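Local atomic coordinates of heat shock protein, putative (Plasmodium falciparum, PDB entry 1Y6Z), a protein that is the middle domain of a putative Hsp90-family chaperone and probably serves ATP-dependent folding of client proteins as part of the full-length chain. Residues N17-F22 with Y36-V41; G138-E141 with K146-K149; G161-K166 with L243-V248; D191-I194 with D200-C203. All blocks are in the same frame, centred on the assembly; numbering follows the deposited sequence.

Interaction 1 of 4, residues N17-F22 with Y36-V41; sequences NDYYSF and YVHFNV
Y19 of helix 16-27 lies against Y36 and H38 of strand 35-41, and its side chain touches the strand along its whole length. Its CG is anti to the carbonyl carbon, chi1 -77°, which turns the ring toward the strand. CB sits over the face of the Y36 ring, 4.0 Å from the centroid, as a CH-pi contact. Next, Y19 CG and CD1 reach the rim of the same ring, and Y19 CD1 comes to 3.4 Å from Y36 CE1. The two tyrosine rings form an offset stack, with centroids 4.5 Å apart and planes at 26°. Further out, Y19 CE2 also meets H38, with H38 CB at 3.7 Å. At the tip, Y19 OH is hydrogen-bonded to H38 ND1 at 2.6 Å, and either atom may carry the proton. The bond lies near the plane of each ring; the rings meet rim to rim, with planes at 68°. The backbone O of W7 accepts from H38 NE2. Both imidazole nitrogens are therefore bonded, which should fix the rotation of the ring. Y20 adds a smaller contact, with Y20 CE1 4.0 Å from Y36 CE2. The strand is an outermost one of the mixed five-stranded sheet, and it runs nearly perpendicular to the helix segment. The arrangement is an aromatic cluster joining a helix to an edge strand in the alpha/beta part of an Hsp90 middle domain.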
loop_
_atom_site.group_PDB
_atom_site.type_symbol
_atom_site.label_atom_id
_atom_site.label_comp_id
_atom_site.label_asym_id
_atom_site.label_seq_id
_atom_site.Cartn_x
_atom_site.Cartn_y
_atom_site.Cartn_z
ATOM N N ASN B 17 6.318 16.966 20.336
ATOM C CA ASN B 17 5.660 17.455 21.535
ATOM C C ASN B 17 4.501 18.380 21.228
ATOM O O ASN B 17 3.536 18.366 21.973
ATOM C CB ASN B 17 6.623 18.154 22.485
ATOM C CG ASN B 17 5.958 18.491 23.826
ATOM O OD1 ASN B 17 5.810 17.616 24.679
ATOM N ND2 ASN B 17 5.510 19.750 23.989
ATOM N N ASP B 18 4.595 19.174 20.154
ATOM C CA ASP B 18 3.529 20.040 19.707
ATOM C C ASP B 18 2.276 19.193 19.332
ATOM O O ASP B 18 1.166 19.550 19.645
ATOM C CB ASP B 18 3.945 20.849 18.480
ATOM C CG ASP B 18 4.927 21.974 18.818
ATOM O OD1 ASP B 18 4.910 22.437 19.974
ATOM O OD2 ASP B 18 5.712 22.357 17.927
ATOM N N TYR B 19 2.511 18.077 18.645
ATOM C CA TYR B 19 1.406 17.167 18.250
ATOM C C TYR B 19 0.809 16.423 19.468
ATOM O O TYR B 19 -0.427 16.288 19.610
ATOM C CB TYR B 19 1.950 16.179 17.214
ATOM C CG TYR B 19 2.107 16.770 15.817
ATOM C CD1 TYR B 19 3.355 17.088 15.317
ATOM C CD2 TYR B 19 0.981 17.020 15.002
ATOM C CE1 TYR B 19 3.501 17.608 14.008
ATOM C CE2 TYR B 19 1.118 17.504 13.706
ATOM C CZ TYR B 19 2.382 17.813 13.223
ATOM O OH TYR B 19 2.513 18.310 11.916
ATOM N N TYR B 20 1.688 15.903 20.306
ATOM C CA TYR B 20 1.248 15.209 21.542
ATOM C C TYR B 20 0.475 16.141 22.468
ATOM O O TYR B 20 -0.550 15.751 23.004
ATOM C CB TYR B 20 2.445 14.659 22.280
ATOM C CG TYR B 20 3.025 13.372 21.770
ATOM C CD1 TYR B 20 2.769 12.884 20.466
ATOM C CD2 TYR B 20 3.895 12.638 22.588
ATOM C CE1 TYR B 20 3.370 11.709 20.013
ATOM C CE2 TYR B 20 4.475 11.466 22.126
ATOM C CZ TYR B 20 4.186 11.003 20.846
ATOM O OH TYR B 20 4.739 9.819 20.385
ATOM N N SER B 21 0.934 17.386 22.664
ATOM C CA SER B 21 0.199 18.382 23.482
ATOM C C SER B 21 -1.141 18.771 22.907
ATOM O O SER B 21 -2.106 18.905 23.633
ATOM C CB SER B 21 1.020 19.666 23.700
ATOM O OG SER B 21 2.286 19.272 24.189
ATOM N N PHE B 22 -1.200 18.968 21.600
ATOM C CA PHE B 22 -2.465 19.138 20.935
ATOM C C PHE B 22 -3.426 17.977 21.118
ATOM O O PHE B 22 -4.603 18.217 21.385
ATOM C CB PHE B 22 -2.287 19.463 19.427
ATOM C CG PHE B 22 -3.585 19.611 18.706
ATOM C CD1 PHE B 22 -4.304 20.782 18.806
ATOM C CD2 PHE B 22 -4.118 18.562 17.957
ATOM C CE1 PHE B 22 -5.518 20.922 18.175
ATOM C CE2 PHE B 22 -5.341 18.693 17.315
ATOM C CZ PHE B 22 -6.048 19.873 17.431
ATOM N N TYR B 36 0.966 9.192 14.976
ATOM C CA TYR B 36 0.123 10.198 14.350
ATOM C C TYR B 36 0.595 10.445 12.935
ATOM O O TYR B 36 1.751 10.155 12.627
ATOM C CB TYR B 36 0.134 11.534 15.109
ATOM C CG TYR B 36 1.463 12.236 15.122
ATOM C CD1 TYR B 36 1.774 13.236 14.184
ATOM C CD2 TYR B 36 2.411 11.927 16.090
ATOM C CE1 TYR B 36 3.006 13.875 14.204
ATOM C CE2 TYR B 36 3.681 12.577 16.107
ATOM C CZ TYR B 36 3.945 13.543 15.164
ATOM O OH TYR B 36 5.179 14.159 15.190
ATOM N N VAL B 37 -0.290 11.037 12.127
ATOM C CA VAL B 37 0.094 11.576 10.812
ATOM C C VAL B 37 -0.720 12.859 10.573
ATOM O O VAL B 37 -1.913 12.905 10.902
ATOM C CB VAL B 37 -0.122 10.512 9.667
ATOM C CG1 VAL B 37 -1.493 9.975 9.683
ATOM C CG2 VAL B 37 0.272 11.093 8.297
ATOM N N HIS B 38 -0.043 13.859 10.017
ATOM C CA HIS B 38 -0.651 15.150 9.699
ATOM C C HIS B 38 -0.562 15.220 8.162
ATOM O O HIS B 38 0.531 15.125 7.613
ATOM C CB HIS B 38 0.165 16.240 10.359
ATOM C CG HIS B 38 -0.301 17.639 10.049
ATOM N ND1 HIS B 38 0.413 18.748 10.429
ATOM C CD2 HIS B 38 -1.412 18.103 9.432
ATOM C CE1 HIS B 38 -0.224 19.842 10.037
ATOM N NE2 HIS B 38 -1.340 19.477 9.449
ATOM N N PHE B 39 -1.716 15.306 7.505
ATOM C CA PHE B 39 -1.697 15.474 6.065
ATOM C C PHE B 39 -2.635 16.557 5.604
ATOM O O PHE B 39 -3.585 16.948 6.290
ATOM C CB PHE B 39 -1.942 14.123 5.374
ATOM C CG PHE B 39 -3.272 13.522 5.624
ATOM C CD1 PHE B 39 -4.261 13.548 4.624
ATOM C CD2 PHE B 39 -3.559 12.880 6.836
ATOM C CE1 PHE B 39 -5.491 12.968 4.813
ATOM C CE2 PHE B 39 -4.819 12.295 7.043
ATOM C CZ PHE B 39 -5.787 12.323 6.024
ATOM N N ASN B 40 -2.366 17.035 4.400
ATOM C CA ASN B 40 -3.153 18.116 3.814
ATOM C C ASN B 40 -3.429 17.705 2.394
ATOM O O ASN B 40 -2.526 17.182 1.718
ATOM C CB ASN B 40 -2.351 19.405 3.842
ATOM C CG ASN B 40 -1.991 19.850 5.263
ATOM O OD1 ASN B 40 -2.863 20.026 6.128
ATOM N ND2 ASN B 40 -0.687 20.032 5.506
ATOM N N VAL B 41 -4.680 17.853 1.983
ATOM C CA VAL B 41 -5.038 17.623 0.599
ATOM C C VAL B 41 -5.436 18.948 -0.053
ATOM O O VAL B 41 -6.212 19.701 0.516
ATOM C CB VAL B 41 -6.152 16.591 0.489
ATOM C CG1 VAL B 41 -6.424 16.292 -0.963
ATOM C CG2 VAL B 41 -5.730 15.314 1.205
#

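Interaction 2 of 4, residues G138-E141 with K146-K149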
loop_
_atom_site.group_PDB
_atom_site.type_symbol
_atom_site.label_atom_id
_atom_site.label_comp_id
_atom_site.label_asym_id
_atom_site.label_seq_id
_atom_site.Cartn_x
_atom_site.Cartn_y
_atom_site.Cartn_z
ATOM N N GLY B 138 3.484 1.496 8.879
ATOM C CA GLY B 138 4.715 2.137 9.348
ATOM C C GLY B 138 5.025 1.736 10.776
ATOM O O GLY B 138 6.175 1.520 11.128
ATOM N N LEU B 139 4.004 1.675 11.623
ATOM C CA LEU B 139 4.238 1.325 13.007
ATOM C C LEU B 139 4.725 -0.121 13.102
ATOM O O LEU B 139 5.635 -0.404 13.856
ATOM C CB LEU B 139 3.001 1.571 13.846
ATOM C CG LEU B 139 3.110 1.580 15.385
ATOM C CD1 LEU B 139 3.978 2.744 15.897
ATOM C CD2 LEU B 139 1.725 1.659 15.960
ATOM N N LYS B 140 4.152 -1.013 12.311
ATOM C CA LYS B 140 4.628 -2.410 12.200
ATOM C C LYS B 140 6.103 -2.493 11.731
ATOM O O LYS B 140 6.895 -3.215 12.337
ATOM C CB LYS B 140 3.762 -3.191 11.234
ATOM C CG LYS B 140 4.126 -4.720 11.188
ATOM C CD LYS B 140 3.167 -5.442 10.313
ATOM C CE LYS B 140 3.688 -6.897 10.077
ATOM N NZ LYS B 140 2.659 -7.613 9.360
ATOM N N GLU B 141 6.469 -1.746 10.684
ATOM C CA GLU B 141 7.852 -1.811 10.156
ATOM C C GLU B 141 8.861 -1.259 11.183
ATOM O O GLU B 141 9.865 -1.912 11.462
ATOM C CB GLU B 141 7.970 -1.176 8.748
ATOM C CG GLU B 141 9.290 -1.461 7.917
ATOM C CD GLU B 141 9.568 -2.962 7.538
ATOM O OE1 GLU B 141 10.620 -3.510 7.973
ATOM O OE2 GLU B 141 8.783 -3.596 6.776
ATOM N N LYS B 146 6.325 -1.062 20.466
ATOM C CA LYS B 146 5.129 -0.250 20.253
ATOM C C LYS B 146 4.105 -0.966 19.367
ATOM O O LYS B 146 2.912 -0.854 19.600
ATOM C CB LYS B 146 5.473 1.124 19.707
ATOM C CG LYS B 146 5.894 2.095 20.799
ATOM C CD LYS B 146 6.349 3.432 20.233
ATOM C CE LYS B 146 5.201 4.302 19.778
ATOM N NZ LYS B 146 5.707 5.636 19.480
ATOM N N TRP B 147 4.583 -1.712 18.368
ATOM C CA TRP B 147 3.702 -2.487 17.528
ATOM C C TRP B 147 2.963 -3.590 18.312
ATOM O O TRP B 147 1.765 -3.818 18.107
ATOM C CB TRP B 147 4.466 -3.102 16.340
ATOM C CG TRP B 147 3.559 -3.939 15.492
ATOM C CD1 TRP B 147 3.628 -5.288 15.304
ATOM C CD2 TRP B 147 2.461 -3.482 14.705
ATOM N NE1 TRP B 147 2.621 -5.710 14.476
ATOM C CE2 TRP B 147 1.882 -4.623 14.094
ATOM C CE3 TRP B 147 1.870 -2.223 14.499
ATOM C CZ2 TRP B 147 0.774 -4.548 13.268
ATOM C CZ3 TRP B 147 0.770 -2.149 13.668
ATOM C CH2 TRP B 147 0.238 -3.294 13.061
ATOM N N THR B 148 3.679 -4.311 19.188
ATOM C CA THR B 148 3.005 -5.351 19.949
ATOM C C THR B 148 1.951 -4.765 20.903
ATOM O O THR B 148 0.876 -5.320 21.020
ATOM C CB THR B 148 4.005 -6.288 20.724
ATOM O OG1 THR B 148 4.935 -6.869 19.807
ATOM C CG2 THR B 148 3.233 -7.403 21.453
ATOM N N LYS B 149 2.278 -3.644 21.545
ATOM C CA LYS B 149 1.344 -2.797 22.317
ATOM C C LYS B 149 0.116 -2.372 21.518
ATOM O O LYS B 149 -1.017 -2.588 21.942
ATOM C CB LYS B 149 2.067 -1.532 22.742
ATOM C CG LYS B 149 1.296 -0.679 23.688
ATOM C CD LYS B 149 2.207 0.453 24.129
ATOM C CE LYS B 149 2.231 0.539 25.627
ATOM N NZ LYS B 149 1.897 1.904 26.061
HETATM O O HOH W 1 1.565 -7.919 12.034
#
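K140 lays its aliphatic chain over one face of the W147 indole, and this is the tightly packed part of the contact. K140 CB stands 3.6 Å from the centroid of the six-membered ring, only 7° off the normal, as a CH-pi contact. K140 CG follows over the CE2-NE1 side, 3.7 Å from W147 CE2. The backbone joins in, for K140 N approaches W147 CE3 at 3.4 Å. With chi1 near 178°, W147 CG is anti to the backbone N, and the indole reaches across to the end of the other helix. L139 takes up the CE3 corner, where its CB lies 4.0 Å from W147 CE3. The contact bridges the short connection between two consecutive helices, 121-141 and 145-164. The looser side is formed by K146, whose CE only grazes L139 CD1 at 4.4 Å. On the polar side, the K140 chain stays extended past the indole and carries NZ away from the rings. There K140 NZ forms a salt bridge with D189 and donates to a water at 2.9 Å. W147 NE1 donates a weak, long bond to the same water at 3.5 Å. The stronger partner of W147 NE1 is the carboxylate of E177, and L175 packs on both K140 and W147.

Interaction 3 of 4, residues G161-K166 with L243-V248; sequences GVVEDK and LSSLTV
V163 and S245 touch where the end of helix 145-164 meets helix 237-249, and their CA atoms are 5.6 Å apart. CB of S245 points at the valine helix. It meets backbone, with S245 CB 4.1 Å from V162 O and from V163 CA. With chi1 at -61°, S245 OG lies beside its own backbone N. From there it rests on V163, 3.6 Å from V163 CA and also 3.6 Å from V163 CG2. V163 turns one flank to the serine, and both of its methyl groups come within van der Waals range of S245 OG. The hydroxyl is thus laid on a hydrocarbon surface. Its hydrogen bond goes back into its own helix, to the carbonyl O of F241, one turn earlier. V162 and L246 form the second pair. V162 directs its CB at the other helix, while L246 sets out to the flank and only its end swings in. The two side chains cross at about a right angle, and branch meets branch, V162 CG1 lying 3.9 Å from L246 CD2. Both residues are buried. I172 also packs on V162, and A173 on L246, so helix 169-173 packs on this buried pair. V163 is exposed and S245 partly so, which places their pair toward the surface. The chemistry across these two segments is van der Waals packing without a hydrogen bond or salt bridge, so the join should depend on the fit of shapes rather than on directed polar bonds.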
loop_
_atom_site.group_PDB
_atom_site.type_symbol
_atom_site.label_atom_id
_atom_site.label_comp_id
_atom_site.label_asym_id
_atom_site.label_seq_id
_atom_site.Cartn_x
_atom_site.Cartn_y
_atom_site.Cartn_z
ATOM N N GLY B 161 -12.006 -5.361 11.231
ATOM C CA GLY B 161 -11.768 -4.793 9.894
ATOM C C GLY B 161 -11.649 -5.846 8.784
ATOM O O GLY B 161 -12.220 -5.675 7.688
ATOM N N VAL B 162 -10.895 -6.902 9.071
ATOM C CA VAL B 162 -10.753 -8.075 8.163
ATOM C C VAL B 162 -12.136 -8.693 7.806
ATOM O O VAL B 162 -12.399 -9.055 6.623
ATOM C CB VAL B 162 -9.829 -9.167 8.767
ATOM C CG1 VAL B 162 -9.880 -10.457 7.906
ATOM C CG2 VAL B 162 -8.380 -8.655 8.945
ATOM N N VAL B 163 -12.992 -8.840 8.823
ATOM C CA VAL B 163 -14.392 -9.302 8.636
ATOM C C VAL B 163 -15.207 -8.288 7.834
ATOM O O VAL B 163 -15.882 -8.633 6.829
ATOM C CB VAL B 163 -15.080 -9.558 10.039
ATOM C CG1 VAL B 163 -16.546 -10.056 9.901
ATOM C CG2 VAL B 163 -14.261 -10.524 10.860
ATOM N N GLU B 164 -15.136 -7.005 8.245
ATOM C CA GLU B 164 -16.108 -5.986 7.775
ATOM C C GLU B 164 -15.707 -5.039 6.681
ATOM O O GLU B 164 -16.559 -4.422 6.053
ATOM C CB GLU B 164 -16.650 -5.161 8.958
ATOM C CG GLU B 164 -17.249 -6.024 10.019
ATOM C CD GLU B 164 -17.855 -5.271 11.159
ATOM O OE1 GLU B 164 -17.726 -4.019 11.226
ATOM O OE2 GLU B 164 -18.417 -5.957 12.034
ATOM N N ASP B 165 -14.427 -4.917 6.412
ATOM C CA ASP B 165 -14.009 -3.892 5.472
ATOM C C ASP B 165 -13.553 -4.613 4.175
ATOM O O ASP B 165 -12.360 -4.854 3.955
ATOM C CB ASP B 165 -12.934 -2.968 6.100
ATOM C CG ASP B 165 -12.434 -1.886 5.122
ATOM O OD1 ASP B 165 -12.653 -2.050 3.906
ATOM O OD2 ASP B 165 -11.817 -0.896 5.546
ATOM N N LYS B 166 -14.534 -4.949 3.348
ATOM C CA LYS B 166 -14.301 -5.718 2.121
ATOM C C LYS B 166 -13.115 -5.202 1.288
ATOM O O LYS B 166 -12.201 -5.965 0.938
ATOM C CB LYS B 166 -15.595 -5.763 1.273
ATOM C CG LYS B 166 -15.444 -6.569 -0.054
ATOM C CD LYS B 166 -14.797 -7.889 0.150
ATOM C CE LYS B 166 -15.131 -8.893 -0.940
ATOM N NZ LYS B 166 -14.412 -10.180 -0.662
ATOM N N LEU B 243 -10.532 -15.217 11.245
ATOM C CA LEU B 243 -10.001 -16.381 10.498
ATOM C C LEU B 243 -10.999 -16.974 9.507
ATOM O O LEU B 243 -10.626 -17.219 8.383
ATOM C CB LEU B 243 -9.401 -17.421 11.439
ATOM C CG LEU B 243 -8.086 -16.868 11.973
ATOM C CD1 LEU B 243 -7.605 -17.556 13.245
ATOM C CD2 LEU B 243 -7.059 -16.982 10.853
ATOM N N SER B 244 -12.265 -17.101 9.886
ATOM C CA SER B 244 -13.315 -17.576 8.953
ATOM C C SER B 244 -13.616 -16.663 7.761
ATOM O O SER B 244 -14.095 -17.112 6.716
ATOM C CB SER B 244 -14.611 -17.823 9.717
ATOM O OG SER B 244 -15.677 -17.230 8.971
ATOM N N SER B 245 -13.378 -15.355 7.902
ATOM C CA SER B 245 -13.540 -14.464 6.747
ATOM C C SER B 245 -12.436 -14.635 5.707
ATOM O O SER B 245 -12.629 -14.353 4.531
ATOM C CB SER B 245 -13.560 -12.997 7.200
ATOM O OG SER B 245 -14.648 -12.801 8.066
ATOM N N LEU B 246 -11.260 -15.061 6.153
ATOM C CA LEU B 246 -10.176 -15.348 5.228
ATOM C C LEU B 246 -10.492 -16.670 4.544
ATOM O O LEU B 246 -10.102 -16.888 3.398
ATOM C CB LEU B 246 -8.855 -15.404 5.975
ATOM C CG LEU B 246 -8.454 -14.046 6.583
ATOM C CD1 LEU B 246 -7.264 -14.224 7.478
ATOM C CD2 LEU B 246 -8.189 -13.026 5.510
ATOM N N THR B 247 -11.255 -17.491 5.261
ATOM C CA THR B 247 -11.731 -18.820 4.832
ATOM C C THR B 247 -12.642 -18.727 3.609
ATOM O O THR B 247 -12.811 -19.722 2.917
ATOM C CB THR B 247 -12.460 -19.531 6.011
ATOM O OG1 THR B 247 -11.540 -20.309 6.776
ATOM C CG2 THR B 247 -13.595 -20.399 5.565
ATOM N N VAL B 248 -13.218 -17.541 3.352
ATOM C CA VAL B 248 -14.102 -17.335 2.192
ATOM C C VAL B 248 -13.506 -16.573 0.992
ATOM O O VAL B 248 -13.710 -16.992 -0.133
ATOM C CB VAL B 248 -15.600 -16.935 2.563
ATOM C CG1 VAL B 248 -15.800 -16.637 4.074
ATOM C CG2 VAL B 248 -16.165 -15.823 1.646
#

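Interaction 4 of 4, residues D191-I194 with D200-C203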
loop_
_atom_site.group_PDB
_atom_site.type_symbol
_atom_site.label_atom_id
_atom_site.label_comp_id
_atom_site.label_asym_id
_atom_site.label_seq_id
_atom_site.Cartn_x
_atom_site.Cartn_y
_atom_site.Cartn_z
ATOM N N ASP B 191 2.018 -13.431 6.852
ATOM C CA ASP B 191 3.063 -13.532 5.817
ATOM C C ASP B 191 4.242 -14.379 6.321
ATOM O O ASP B 191 4.865 -15.103 5.536
ATOM C CB ASP B 191 3.544 -12.146 5.402
ATOM C CG ASP B 191 2.466 -11.330 4.683
ATOM O OD1 ASP B 191 2.577 -10.103 4.752
ATOM O OD2 ASP B 191 1.532 -11.862 4.013
ATOM N N SER B 192 4.525 -14.310 7.611
ATOM C CA SER B 192 5.572 -15.097 8.200
ATOM C C SER B 192 5.171 -16.570 8.232
ATOM O O SER B 192 6.012 -17.429 7.971
ATOM C CB SER B 192 5.949 -14.631 9.596
ATOM O OG SER B 192 6.462 -13.310 9.588
ATOM N N TYR B 193 3.897 -16.836 8.525
ATOM C CA TYR B 193 3.363 -18.186 8.388
ATOM C C TYR B 193 3.573 -18.690 6.968
ATOM O O TYR B 193 4.046 -19.810 6.788
ATOM C CB TYR B 193 1.886 -18.282 8.787
ATOM C CG TYR B 193 1.260 -19.679 8.716
ATOM C CD1 TYR B 193 0.893 -20.365 9.873
ATOM C CD2 TYR B 193 1.007 -20.290 7.488
ATOM C CE1 TYR B 193 0.277 -21.611 9.805
ATOM C CE2 TYR B 193 0.447 -21.556 7.421
ATOM C CZ TYR B 193 0.088 -22.211 8.568
ATOM O OH TYR B 193 -0.495 -23.469 8.438
ATOM N N ILE B 194 3.147 -17.903 5.981
ATOM C CA ILE B 194 3.288 -18.268 4.576
ATOM C C ILE B 194 4.751 -18.615 4.233
ATOM O O ILE B 194 5.004 -19.631 3.588
ATOM C CB ILE B 194 2.769 -17.161 3.625
ATOM C CG1 ILE B 194 1.230 -17.111 3.676
ATOM C CG2 ILE B 194 3.278 -17.413 2.173
ATOM C CD1 ILE B 194 0.586 -15.906 3.009
ATOM N N ASP B 200 5.088 -28.961 0.068
ATOM C CA ASP B 200 3.813 -29.319 -0.547
ATOM C C ASP B 200 2.620 -28.865 0.300
ATOM O O ASP B 200 1.483 -29.300 0.055
ATOM C CB ASP B 200 3.743 -30.847 -0.741
ATOM C CG ASP B 200 5.010 -31.426 -1.386
ATOM O OD1 ASP B 200 5.640 -30.736 -2.223
ATOM O OD2 ASP B 200 5.378 -32.572 -1.028
ATOM N N GLN B 201 2.871 -28.011 1.299
ATOM C CA GLN B 201 1.784 -27.405 2.105
ATOM C C GLN B 201 1.159 -26.337 1.265
ATOM O O GLN B 201 1.860 -25.463 0.776
ATOM C CB GLN B 201 2.291 -26.751 3.393
ATOM C CG GLN B 201 1.119 -26.174 4.252
ATOM C CD GLN B 201 1.582 -25.515 5.545
ATOM O OE1 GLN B 201 2.742 -25.579 5.898
ATOM N NE2 GLN B 201 0.660 -24.854 6.242
ATOM N N LYS B 202 -0.150 -26.421 1.087
ATOM C CA LYS B 202 -0.868 -25.474 0.220
ATOM C C LYS B 202 -1.769 -24.497 0.989
ATOM O O LYS B 202 -2.181 -23.478 0.440
ATOM C CB LYS B 202 -1.679 -26.216 -0.870
ATOM C CG LYS B 202 -2.882 -27.057 -0.387
ATOM C CD LYS B 202 -2.463 -28.525 -0.022
ATOM C CE LYS B 202 -3.636 -29.462 0.345
ATOM N NZ LYS B 202 -4.523 -28.974 1.472
ATOM N N CYS B 203 -2.042 -24.798 2.258
ATOM C CA CYS B 203 -3.121 -24.122 3.015
ATOM C C CYS B 203 -2.584 -23.516 4.275
ATOM O O CYS B 203 -1.588 -24.001 4.811
ATOM C CB CYS B 203 -4.173 -25.138 3.483
ATOM S SG CYS B 203 -5.265 -25.752 2.248
#
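The short helix 190-195 is tied to the loop that leads into strand 204-208, the central strand of the three-stranded parallel sheet, by Y193 and Q201. Y193 CG is anti to the backbone N, chi1 -178°, and the hydroxyl end of the ring approaches the loop. Q201 meets it at about a right angle, its chain fully extended. Its amide plane stands 79° to the tyrosine ring. Q201 NE2 donates to Y193 OH at 2.8 Å, but the bond is weak because the N-H...O angle is only 124°. The better bond of the amide is local: Q201 NE2 gives a hydrogen to C203 O at 2.8 Å, almost in line with the carbonyl. Q201 OE1 accepts from the backbone N of K198. The buried amide is thus held at both ends, which should fix its rotation. Y193 OH has stronger partners in the backbone O of D230 and N of Y205. Y205 lies in strand 204-208, and D230 just precedes its neighbour 231-234. The arrangement is a buried polar network at the start of the strands of a parallel alpha/beta sheet, where a helix meets the loop entering the central strand.

The four contacts are spread through one Hsp90 middle domain. Interaction 1 comes first along the chain, on the edge of the five-stranded mixed sheet. Interaction 2 follows, its centre about 18 Å away, at the turn between helices 121-141 and 145-164. Helix 145-164 then carries the chain to interaction 3, so these two contacts share it with centres about 22 Å apart. Interaction 4 is nested in the loop that interaction 3 closes, about 18 Å from it between centres, and borders the parallel sheet. Interactions 1 and 4 are farthest apart, about 39 Å between centres. Helix 145-164 therefore links the mixed-sheet part of the domain to the parallel-sheet part.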